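PDB 5X7L: TsrD from Streptomyces laurentii, which belongs to the SnoaL-like polyketide cyclase family of the NTF2 clan and has the cone-like alpha+beta fold of that group. Local coordinates for residues 19-29 and 47-57. Sequence-based numbering, arbitrary orientation.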
loop_
_atom_site.group_PDB
_atom_site.type_symbol
_atom_site.label_atom_id
_atom_site.label_comp_id
_atom_site.label_asym_id
_atom_site.label_seq_id
_atom_site.Cartn_x
_atom_site.Cartn_y
_atom_site.Cartn_z
ATOM N N ALA B 19 19.562 -1.711 6.089
ATOM C CA ALA B 19 19.798 -0.281 6.313
ATOM C C ALA B 19 18.983 0.216 7.506
ATOM O O ALA B 19 19.499 0.917 8.378
ATOM C CB ALA B 19 19.454 0.524 5.070
ATOM N N TYR B 20 17.707 -0.155 7.534
ATOM C CA TYR B 20 16.814 0.248 8.614
ATOM C C TYR B 20 17.098 -0.508 9.905
ATOM O O TYR B 20 17.232 0.099 10.966
ATOM C CB TYR B 20 15.353 0.046 8.205
ATOM C CG TYR B 20 14.886 1.044 7.176
ATOM C CD1 TYR B 20 15.115 0.829 5.823
ATOM C CD2 TYR B 20 14.223 2.214 7.553
ATOM C CE1 TYR B 20 14.700 1.743 4.869
ATOM C CE2 TYR B 20 13.800 3.135 6.600
ATOM C CZ TYR B 20 14.042 2.891 5.260
ATOM O OH TYR B 20 13.629 3.788 4.301
ATOM N N ASN B 21 17.193 -1.830 9.822
ATOM C CA ASN B 21 17.352 -2.649 11.022
ATOM C C ASN B 21 18.676 -2.390 11.745
ATOM O O ASN B 21 18.744 -2.470 12.973
ATOM C CB ASN B 21 17.194 -4.132 10.679
ATOM C CG ASN B 21 15.753 -4.504 10.381
ATOM O OD1 ASN B 21 14.840 -4.071 11.078
ATOM N ND2 ASN B 21 15.543 -5.300 9.344
ATOM N N GLU B 22 19.714 -2.056 10.987
ATOM C CA GLU B 22 21.025 -1.760 11.563
ATOM C C GLU B 22 21.279 -0.262 11.721
ATOM O O GLU B 22 22.293 0.134 12.291
ATOM C CB GLU B 22 22.130 -2.380 10.706
ATOM C CG GLU B 22 22.013 -3.889 10.583
ATOM C CD GLU B 22 22.998 -4.491 9.600
ATOM O OE1 GLU B 22 23.998 -3.823 9.254
ATOM O OE2 GLU B 22 22.770 -5.641 9.171
ATOM N N GLY B 23 20.362 0.568 11.228
ATOM C CA GLY B 23 20.560 2.015 11.226
ATOM C C GLY B 23 21.864 2.401 10.547
ATOM O O GLY B 23 22.575 3.292 11.009
ATOM N N ASP B 24 22.174 1.716 9.449
ATOM C CA ASP B 24 23.430 1.897 8.730
ATOM C C ASP B 24 23.111 2.284 7.290
ATOM O O ASP B 24 22.803 1.418 6.469
ATOM C CB ASP B 24 24.261 0.610 8.780
ATOM C CG ASP B 24 25.623 0.751 8.113
ATOM O OD1 ASP B 24 25.892 1.789 7.470
ATOM O OD2 ASP B 24 26.435 -0.189 8.226
ATOM N N PRO B 25 23.176 3.591 6.978
ATOM C CA PRO B 25 22.846 4.037 5.623
ATOM C C PRO B 25 23.706 3.421 4.521
ATOM O O PRO B 25 23.293 3.446 3.369
ATOM C CB PRO B 25 23.071 5.552 5.690
ATOM C CG PRO B 25 22.901 5.899 7.126
ATOM C CD PRO B 25 23.468 4.725 7.873
ATOM N N ARG B 26 24.877 2.877 4.851
ATOM C CA ARG B 26 25.747 2.306 3.819
ATOM C C ARG B 26 25.089 1.155 3.053
ATOM O O ARG B 26 25.393 0.937 1.879
ATOM C CB ARG B 26 27.077 1.848 4.417
ATOM C CG ARG B 26 27.932 2.993 4.937
ATOM C CD ARG B 26 29.179 2.490 5.633
ATOM N NE ARG B 26 28.837 1.705 6.814
ATOM C CZ ARG B 26 29.719 1.207 7.673
ATOM N NH1 ARG B 26 31.020 1.411 7.499
ATOM N NH2 ARG B 26 29.290 0.506 8.714
ATOM N N HIS B 27 24.181 0.430 3.696
ATOM C CA HIS B 27 23.441 -0.612 2.990
ATOM C C HIS B 27 22.664 -0.067 1.789
ATOM O O HIS B 27 22.444 -0.787 0.810
ATOM C CB HIS B 27 22.482 -1.322 3.936
ATOM C CG HIS B 27 23.144 -2.352 4.787
ATOM N ND1 HIS B 27 23.641 -3.527 4.270
ATOM C CD2 HIS B 27 23.392 -2.389 6.116
ATOM C CE1 HIS B 27 24.169 -4.246 5.243
ATOM N NE2 HIS B 27 24.031 -3.578 6.375
ATOM N N LEU B 28 22.244 1.195 1.858
ATOM C CA LEU B 28 21.512 1.811 0.752
ATOM C C LEU B 28 22.353 1.929 -0.513
ATOM O O LEU B 28 21.813 1.972 -1.614
ATOM C CB LEU B 28 20.986 3.192 1.141
ATOM C CG LEU B 28 19.993 3.212 2.302
ATOM C CD1 LEU B 28 19.525 4.636 2.542
ATOM C CD2 LEU B 28 18.805 2.291 2.042
ATOM N N ASP B 29 23.671 1.981 -0.370
ATOM C CA ASP B 29 24.527 2.085 -1.546
ATOM C C ASP B 29 24.443 0.832 -2.407
ATOM O O ASP B 29 24.775 0.863 -3.591
ATOM C CB ASP B 29 25.967 2.362 -1.130
ATOM C CG ASP B 29 26.110 3.709 -0.469
ATOM O OD1 ASP B 29 25.655 4.708 -1.069
ATOM O OD2 ASP B 29 26.640 3.775 0.659
ATOM N N ILE B 47 20.270 9.900 -3.476
ATOM C CA ILE B 47 20.332 8.943 -2.384
ATOM C C ILE B 47 20.457 9.616 -1.009
ATOM O O ILE B 47 20.049 9.032 -0.001
ATOM C CB ILE B 47 21.473 7.915 -2.632
ATOM C CG1 ILE B 47 21.371 6.722 -1.679
ATOM C CG2 ILE B 47 22.850 8.575 -2.571
ATOM C CD1 ILE B 47 22.293 5.573 -2.050
ATOM N N GLU B 48 20.978 10.843 -0.956
ATOM C CA GLU B 48 21.068 11.563 0.320
ATOM C C GLU B 48 19.710 11.712 1.011
ATOM O O GLU B 48 19.635 11.694 2.237
ATOM C CB GLU B 48 21.722 12.934 0.141
ATOM C CG GLU B 48 23.245 12.878 0.100
ATOM C CD GLU B 48 23.870 12.732 1.478
ATOM O OE1 GLU B 48 23.660 13.627 2.320
ATOM O OE2 GLU B 48 24.576 11.729 1.730
ATOM N N GLY B 49 18.639 11.854 0.233
ATOM C CA GLY B 49 17.304 11.944 0.811
ATOM C C GLY B 49 16.928 10.701 1.601
ATOM O O GLY B 49 16.299 10.788 2.658
HETATM N N MSE B 50 17.315 9.538 1.089
HETATM C CA MSE B 50 17.021 8.279 1.769
HETATM C C MSE B 50 17.985 8.010 2.906
HETATM O O MSE B 50 17.591 7.428 3.917
HETATM C CB MSE B 50 17.004 7.126 0.769
HETATM C CG MSE B 50 15.768 7.162 -0.130
HETATM SE SE MSE B 50 14.097 6.806 0.855
HETATM C CE MSE B 50 14.284 4.871 1.061
ATOM N N ARG B 51 19.241 8.425 2.765
ATOM C CA ARG B 51 20.183 8.334 3.880
ATOM C C ARG B 51 19.677 9.147 5.071
ATOM O O ARG B 51 19.785 8.715 6.220
ATOM C CB ARG B 51 21.568 8.827 3.470
ATOM C CG ARG B 51 22.241 7.985 2.404
ATOM C CD ARG B 51 23.485 8.674 1.890
ATOM N NE ARG B 51 24.195 7.863 0.913
ATOM C CZ ARG B 51 25.205 8.299 0.165
ATOM N NH1 ARG B 51 25.607 9.562 0.247
ATOM N NH2 ARG B 51 25.812 7.472 -0.674
ATOM N N ALA B 52 19.120 10.322 4.786
ATOM C CA ALA B 52 18.560 11.179 5.832
ATOM C C ALA B 52 17.406 10.492 6.567
ATOM O O ALA B 52 17.263 10.635 7.783
ATOM C CB ALA B 52 18.100 12.507 5.242
ATOM N N ALA B 53 16.588 9.750 5.829
ATOM C CA ALA B 53 15.495 8.996 6.443
ATOM C C ALA B 53 16.026 7.954 7.431
ATOM O O ALA B 53 15.502 7.823 8.537
ATOM C CB ALA B 53 14.631 8.337 5.377
ATOM N N ILE B 54 17.074 7.229 7.042
ATOM C CA ILE B 54 17.683 6.232 7.930
ATOM C C ILE B 54 18.135 6.878 9.234
ATOM O O ILE B 54 17.862 6.358 10.315
ATOM C CB ILE B 54 18.896 5.520 7.278
ATOM C CG1 ILE B 54 18.471 4.722 6.041
ATOM C CG2 ILE B 54 19.601 4.609 8.282
ATOM C CD1 ILE B 54 17.420 3.662 6.293
ATOM N N ARG B 55 18.820 8.013 9.131
ATOM C CA ARG B 55 19.308 8.711 10.316
ATOM C C ARG B 55 18.156 9.175 11.201
ATOM O O ARG B 55 18.235 9.082 12.426
ATOM C CB ARG B 55 20.184 9.901 9.924
ATOM C CG ARG B 55 21.456 9.507 9.194
ATOM C CD ARG B 55 22.453 10.653 9.159
ATOM N NE ARG B 55 21.903 11.837 8.502
ATOM C CZ ARG B 55 21.909 12.047 7.188
ATOM N NH1 ARG B 55 22.437 11.151 6.360
ATOM N NH2 ARG B 55 21.378 13.159 6.696
ATOM N N ARG B 56 17.084 9.659 10.580
ATOM C CA ARG B 56 15.916 10.125 11.327
ATOM C C ARG B 56 15.250 8.988 12.097
ATOM O O ARG B 56 14.942 9.133 13.281
ATOM C CB ARG B 56 14.900 10.790 10.392
ATOM C CG ARG B 56 13.594 11.173 11.072
ATOM C CD ARG B 56 12.689 11.980 10.153
ATOM N NE ARG B 56 12.415 11.291 8.892
ATOM C CZ ARG B 56 11.528 10.310 8.736
ATOM N NH1 ARG B 56 10.808 9.874 9.766
ATOM N NH2 ARG B 56 11.363 9.759 7.540
ATOM N N TRP B 57 15.022 7.861 11.431
ATOM C CA TRP B 57 14.401 6.717 12.096
ATOM C C TRP B 57 15.273 6.188 13.232
ATOM O O TRP B 57 14.762 5.803 14.282
ATOM C CB TRP B 57 14.116 5.589 11.108
ATOM C CG TRP B 57 13.016 5.872 10.135
ATOM C CD1 TRP B 57 13.119 5.892 8.777
ATOM C CD2 TRP B 57 11.643 6.156 10.438
ATOM N NE1 TRP B 57 11.900 6.174 8.212
ATOM C CE2 TRP B 57 10.976 6.342 9.210
ATOM C CE3 TRP B 57 10.914 6.277 11.627
ATOM C CZ2 TRP B 57 9.614 6.638 9.134
ATOM C CZ3 TRP B 57 9.559 6.572 11.551
ATOM C CH2 TRP B 57 8.924 6.750 10.312
HETATM O O HOH W 1 11.768 5.817 5.207
HETATM O O HOH W 2 24.591 5.250 1.867
#
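Ile-54 drives its CD1 methyl onto the face of the Tyr-20 ring, 3.4 Å from the ring centroid and 3° off the normal, which qualifies as a centred CH-pi contact. Its two branches divide the work. CG1 stands beside the backbone N (chi1 -63°) and carries CD1 to the tyrosine, while CG2, anti to that N, faces the turn after helix 6-22. There the CG2 methyl lies 3.7 Å from Pro-25 CG and also touches the carbonyl oxygen of Ala-19. Leu-28 meets Ile-54 tip to tip, CD1 to CG1 at 3.7 Å, completing the tightly packed, apolar part of the contact. At the CE2 edge of the tyrosine ring, Trp-57 CD1 comes within 3.6 Å of Tyr-20 CE2, the two rings oblique at 49°; one water joins Tyr-20 OH to Trp-57 NE1, and the selenomethionine Met-50 sets its CE methyl near the same hydroxyl.

The more open side, where Asp-29 and Arg-51 are only partly buried, is held by charges and a second water. Arg-51, extended from CG to NE, sends NH2 to the syn lone pair of Asp-29 OD1 (2.8 Å), nearly within its own guanidinium plane although the carboxylate is turned steeply across it. NH1 holds Glu-48 OE2, so a three-residue salt-bridge network fixes the guanidinium's rotation, with Ile-47 CG2 over one face. The water donates to Pro-25 O and Asp-29 OD2 and accepts a weak bond from Arg-51 NE.

Gly-23, with positive phi, closes helix 6-22 in a Schellman motif: Asp-24 N bonds to Ala-19 O at 3.0 Å, with a weak bond from Gly-23 N to Tyr-20 O, and the chain then turns so that Pro-25 and Leu-28 face helix 47-60. Tyr-20 and Trp-57 both also touch Leu-64 of strand 61-74, placing the seam between helix 47-60 and the end of helix 6-22 with its following turn against the antiparallel sheet, as expected of the NTF2-like, SnoaL-type alpha+beta fold.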